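Local structure of uncharacterized protein (Alicyclobacillus acidocaldarius subsp. acidocaldarius, 3RAG) at residues Glu7-Gln12 with Glu132-Leu137; Met86-Met91 with Leu163-Arg168. The protein is of unknown function but has a von Willebrand factor type A fold with a bound sodium ion, consistent with a metal-dependent binding role. All coordinates share one frame; numbering follows the deposited sequence.

Contact 1. Residues Glu7-Gln12 with Glu132-Leu137; sequences EATIRQ and EVALHL
The methyl CG2 of Thr9 sits over the face of the His136 ring, 3.8 Å from its centroid and 13° off the ring normal, a CH-pi contact. With CG2 anti to the backbone N, the same threonine turns OG1 to water 1, which also takes a bond from the N of Ala134, while CG2 further covers one face of the Arg11 guanidinium. Water 2 lies in plane at the edge of both flat groups, 2.7 Å from Arg11 NE and 2.7 Å from His136 ND1, and bridges the two side chains, accepting from Arg11 NE. His228 meets the His136 ring edge-to-face. An alanine in place of this histidine is likely to strip the Thr9 methyl of its aromatic floor and leave water 2 without its second protein partner, loosening the hold on Arg11 NE.

Ile10, Leu135, Gln12 and Leu137 look to the opposite face of the sheet. Leucine suits this buried face: the CG of Leu135 stands anti to its backbone N (chi1 170°), which swings CD1 to 3.7 Å from Ile10 CG2. Ile10 CG1 meets Val133 CG2, also at 3.7 Å, so the two branches of this beta-branched residue meet different partners. Between the faces, Ile10 N reaches Ala134 O at 3.0 Å, His136 N reaches Ile10 O at 2.8 Å and Gln12 N reaches His136 O at 2.9 Å. This is parallel pairing of strands 10-17 and 135-142, the central neighbours of a doubly wound alpha/beta sheet of the von Willebrand A type.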
# COMPACT_ATOMS: atom_id res chain seq x y z
N GLU A 7 -15.92 -11.38 1.06
CA GLU A 7 -14.93 -12.06 0.23
C GLU A 7 -13.98 -11.09 -0.47
O GLU A 7 -12.89 -11.48 -0.88
CB GLU A 7 -15.65 -12.94 -0.79
CG GLU A 7 -14.78 -13.98 -1.49
CD GLU A 7 -15.61 -15.03 -2.23
OE1 GLU A 7 -16.85 -15.07 -2.01
OE2 GLU A 7 -15.04 -15.81 -3.02
N ALA A 8 -14.40 -9.84 -0.63
CA ALA A 8 -13.64 -8.91 -1.47
C ALA A 8 -12.62 -8.09 -0.67
O ALA A 8 -12.33 -6.94 -1.01
CB ALA A 8 -14.59 -7.98 -2.26
N THR A 9 -12.06 -8.69 0.38
CA THR A 9 -11.05 -8.01 1.22
C THR A 9 -9.93 -7.42 0.37
O THR A 9 -9.42 -8.08 -0.54
CB THR A 9 -10.46 -8.97 2.27
OG1 THR A 9 -11.51 -9.37 3.15
CG2 THR A 9 -9.33 -8.30 3.07
N ILE A 10 -9.57 -6.17 0.65
CA ILE A 10 -8.53 -5.49 -0.14
C ILE A 10 -7.20 -5.64 0.61
O ILE A 10 -7.15 -5.52 1.82
CB ILE A 10 -8.89 -4.01 -0.33
CG1 ILE A 10 -10.14 -3.88 -1.22
CG2 ILE A 10 -7.71 -3.24 -0.97
CD1 ILE A 10 -9.89 -4.16 -2.71
N ARG A 11 -6.13 -5.94 -0.14
CA ARG A 11 -4.81 -6.15 0.45
C ARG A 11 -3.78 -5.32 -0.30
O ARG A 11 -3.58 -5.50 -1.50
CB ARG A 11 -4.44 -7.63 0.34
CG ARG A 11 -5.37 -8.52 1.14
CD ARG A 11 -5.01 -10.00 1.00
NE ARG A 11 -5.89 -10.80 1.85
CZ ARG A 11 -7.03 -11.33 1.42
NH1 ARG A 11 -7.39 -11.16 0.16
NH2 ARG A 11 -7.79 -12.03 2.25
N GLN A 12 -3.12 -4.40 0.40
CA GLN A 12 -2.23 -3.48 -0.28
C GLN A 12 -0.95 -3.31 0.50
O GLN A 12 -0.95 -3.40 1.73
CB GLN A 12 -2.89 -2.10 -0.45
CG GLN A 12 -4.01 -2.10 -1.50
CD GLN A 12 -4.53 -0.70 -1.79
OE1 GLN A 12 -4.03 0.29 -1.23
NE2 GLN A 12 -5.54 -0.61 -2.65
N GLU A 132 -17.11 -0.64 2.65
CA GLU A 132 -17.49 -1.75 3.55
C GLU A 132 -16.57 -2.95 3.61
O GLU A 132 -16.59 -3.68 4.60
CB GLU A 132 -18.93 -2.21 3.23
CG GLU A 132 -19.95 -1.19 3.56
CD GLU A 132 -21.37 -1.65 3.23
OE1 GLU A 132 -21.53 -2.80 2.77
OE2 GLU A 132 -22.30 -0.84 3.41
N VAL A 133 -15.75 -3.17 2.58
CA VAL A 133 -14.84 -4.32 2.64
C VAL A 133 -13.77 -4.09 3.70
O VAL A 133 -13.48 -2.96 4.08
CB VAL A 133 -14.16 -4.65 1.26
CG1 VAL A 133 -15.22 -4.91 0.16
CG2 VAL A 133 -13.16 -3.55 0.82
N ALA A 134 -13.19 -5.18 4.19
CA ALA A 134 -12.03 -5.09 5.05
C ALA A 134 -10.86 -4.56 4.20
O ALA A 134 -10.77 -4.85 3.01
CB ALA A 134 -11.69 -6.46 5.69
N LEU A 135 -10.00 -3.76 4.82
CA LEU A 135 -8.83 -3.24 4.14
C LEU A 135 -7.63 -3.66 4.95
O LEU A 135 -7.51 -3.31 6.13
CB LEU A 135 -8.89 -1.71 4.06
CG LEU A 135 -7.61 -1.01 3.59
CD1 LEU A 135 -7.16 -1.57 2.25
CD2 LEU A 135 -7.84 0.49 3.52
N HIS A 136 -6.74 -4.45 4.34
CA HIS A 136 -5.52 -4.86 5.04
C HIS A 136 -4.36 -4.17 4.33
O HIS A 136 -4.20 -4.33 3.14
CB HIS A 136 -5.31 -6.37 4.95
CG HIS A 136 -6.37 -7.17 5.63
ND1 HIS A 136 -6.45 -8.54 5.51
CD2 HIS A 136 -7.38 -6.79 6.45
CE1 HIS A 136 -7.48 -8.97 6.23
NE2 HIS A 136 -8.05 -7.93 6.81
N LEU A 137 -3.57 -3.41 5.08
CA LEU A 137 -2.59 -2.51 4.49
C LEU A 137 -1.29 -2.63 5.27
O LEU A 137 -1.29 -2.52 6.51
CB LEU A 137 -3.09 -1.06 4.64
CG LEU A 137 -2.12 0.06 4.24
CD1 LEU A 137 -1.74 -0.00 2.78
CD2 LEU A 137 -2.68 1.47 4.57
O HOH W 1 -14.09 -7.81 3.29
O HOH W 2 -4.66 -10.12 4.18

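Contact 2. Residues Met86-Met91 with Leu163-Arg168; sequences MTHQTM and LSLKVR
The His88 imidazole meets Leu165 and Arg168 obliquely: its NE2 is 3.7 Å from Leu165 CD2, and its CE1 is 4.2 Å from Arg168 CD. The second flat group, the Arg168 guanidinium, has the carbonyl O of Leu165 in plane at its edge, while the selenium of Met91 approaches obliquely, 3.9 Å from NH1. These groups join helix 79-106 to the end of helix 151-165 and the turn that follows, on one side of the central sheet of the doubly wound von Willebrand A fold; both Met91 and Leu165 rest on Leu135 of the sheet beneath.

Polar ends here are satisfied by neighbours beyond the pair of segments. His88 ND1 bonds to the carboxylate of Glu130, which helps to set the rotation of the ring and would probably favour its protonation. Arg168 gives NH1 to the carbonyl of Glu130 and NH2 to that of Val133, so a buried guanidinium finds acceptors on the main chain. Arginine suits the place because its long methylene stem can pack against His88 while its end gives N-H groups to these two carbonyls. A bend at chi3 (-23°) turns that end out of the line of the stem. The backbone prepares this: a type I turn from Leu165 to Arg168, closed by Arg168 N to Leu165 O at 3.2 Å, redirects the chain near the end of the helix.

Met91, present as selenomethionine, offers a flexible, polarisable arm that crosses Arg168 without a polar bond. Thr87 spends its hydroxyl on the carbonyl of Ala83 within its own helix, which leaves its methyl for the neighbouring helix: Thr87 CG2 lies 4.2 Å from Leu165 CD2.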
# COMPACT_ATOMS: atom_id res chain seq x y z
N MSE A 86 -4.19 7.50 -3.54
CA MSE A 86 -3.77 6.31 -4.27
C MSE A 86 -4.49 5.09 -3.71
O MSE A 86 -4.89 4.20 -4.47
CB MSE A 86 -2.25 6.09 -4.18
CG MSE A 86 -1.39 7.11 -4.92
SE MSE A 86 0.40 6.94 -4.47
CE MSE A 86 0.38 5.59 -3.46
N THR A 87 -4.60 5.05 -2.38
CA THR A 87 -5.19 3.89 -1.70
C THR A 87 -6.64 3.76 -2.17
O THR A 87 -7.08 2.69 -2.60
CB THR A 87 -5.11 4.03 -0.17
OG1 THR A 87 -3.73 4.09 0.21
CG2 THR A 87 -5.75 2.82 0.55
N HIS A 88 -7.37 4.87 -2.13
CA HIS A 88 -8.76 4.84 -2.62
C HIS A 88 -8.89 4.54 -4.12
O HIS A 88 -9.75 3.73 -4.53
CB HIS A 88 -9.51 6.12 -2.22
CG HIS A 88 -9.89 6.14 -0.77
ND1 HIS A 88 -10.86 5.33 -0.24
CD2 HIS A 88 -9.41 6.87 0.26
CE1 HIS A 88 -10.98 5.56 1.05
NE2 HIS A 88 -10.10 6.49 1.39
N GLN A 89 -8.06 5.15 -4.95
CA GLN A 89 -8.20 4.92 -6.38
C GLN A 89 -7.86 3.47 -6.77
O GLN A 89 -8.56 2.89 -7.59
CB GLN A 89 -7.40 5.95 -7.17
CG GLN A 89 -7.54 5.87 -8.65
CD GLN A 89 -6.89 7.07 -9.33
OE1 GLN A 89 -6.67 8.11 -8.71
NE2 GLN A 89 -6.56 6.91 -10.62
N THR A 90 -6.81 2.89 -6.20
CA THR A 90 -6.49 1.50 -6.51
C THR A 90 -7.51 0.51 -5.90
O THR A 90 -7.84 -0.49 -6.53
CB THR A 90 -5.01 1.10 -6.10
OG1 THR A 90 -4.81 1.35 -4.70
CG2 THR A 90 -3.98 1.90 -6.92
N MSE A 91 -8.02 0.81 -4.70
CA MSE A 91 -9.10 -0.00 -4.10
C MSE A 91 -10.32 0.03 -5.04
O MSE A 91 -10.92 -1.01 -5.36
CB MSE A 91 -9.46 0.48 -2.67
CG MSE A 91 -10.69 -0.21 -1.98
SE MSE A 91 -10.72 -0.15 -0.14
CE MSE A 91 -9.46 1.13 0.01
N LEU A 163 -5.84 7.53 10.12
CA LEU A 163 -7.00 8.22 10.67
C LEU A 163 -8.07 8.41 9.59
O LEU A 163 -9.26 8.22 9.85
CB LEU A 163 -6.61 9.56 11.30
CG LEU A 163 -5.81 9.44 12.60
CD1 LEU A 163 -5.49 10.82 13.14
CD2 LEU A 163 -6.53 8.61 13.65
N SER A 164 -7.65 8.76 8.37
CA SER A 164 -8.62 8.97 7.30
C SER A 164 -9.32 7.66 6.89
O SER A 164 -10.52 7.66 6.59
CB SER A 164 -7.96 9.60 6.08
OG SER A 164 -7.20 8.63 5.37
N LEU A 165 -8.58 6.56 6.87
CA LEU A 165 -9.16 5.27 6.52
C LEU A 165 -10.13 4.73 7.57
O LEU A 165 -11.03 3.94 7.25
CB LEU A 165 -8.06 4.23 6.23
CG LEU A 165 -7.17 4.54 5.02
CD1 LEU A 165 -5.98 3.59 5.00
CD2 LEU A 165 -7.94 4.49 3.66
N LYS A 166 -9.98 5.17 8.81
CA LYS A 166 -10.82 4.66 9.89
C LYS A 166 -12.27 5.15 9.76
O LYS A 166 -13.16 4.61 10.38
CB LYS A 166 -10.23 5.07 11.26
CG LYS A 166 -10.52 4.08 12.38
CD LYS A 166 -9.64 4.32 13.63
CE LYS A 166 -9.93 5.67 14.28
NZ LYS A 166 -9.33 5.80 15.65
N VAL A 167 -12.46 6.20 8.97
CA VAL A 167 -13.78 6.75 8.71
C VAL A 167 -14.69 5.72 7.99
O VAL A 167 -15.90 5.71 8.20
CB VAL A 167 -13.66 8.02 7.83
CG1 VAL A 167 -15.02 8.52 7.38
CG2 VAL A 167 -12.92 9.11 8.61
N ARG A 168 -14.08 4.87 7.16
CA ARG A 168 -14.80 3.82 6.43
C ARG A 168 -15.58 2.92 7.38
O ARG A 168 -15.18 2.73 8.53
CB ARG A 168 -13.81 2.93 5.66
CG ARG A 168 -13.02 3.60 4.53
CD ARG A 168 -12.25 2.54 3.71
NE ARG A 168 -12.04 1.34 4.53
CZ ARG A 168 -12.43 0.12 4.20
NH1 ARG A 168 -13.03 -0.13 3.03
NH2 ARG A 168 -12.22 -0.86 5.04

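Contact 1 supplies part of the sheet on which the two helices of contact 2 rest, and their centres lie about 10 Å apart. The most direct tie is polar: Val133 O is 2.6 Å from Arg168 NH2, a probable hydrogen bond between the loop leading into strand 135-142 and the turn at Arg168. A second tie is packing, with Gln12 OE1 3.5 Å from Thr87 CG2. Both contacts belong to the end of the sheet where strands 10-17 and 135-142 begin; the sodium ion lies past the other end of these strands, held by Asp18, Ser144 and Ser146, reminiscent of the metal-ion-dependent adhesion site of von Willebrand A domains.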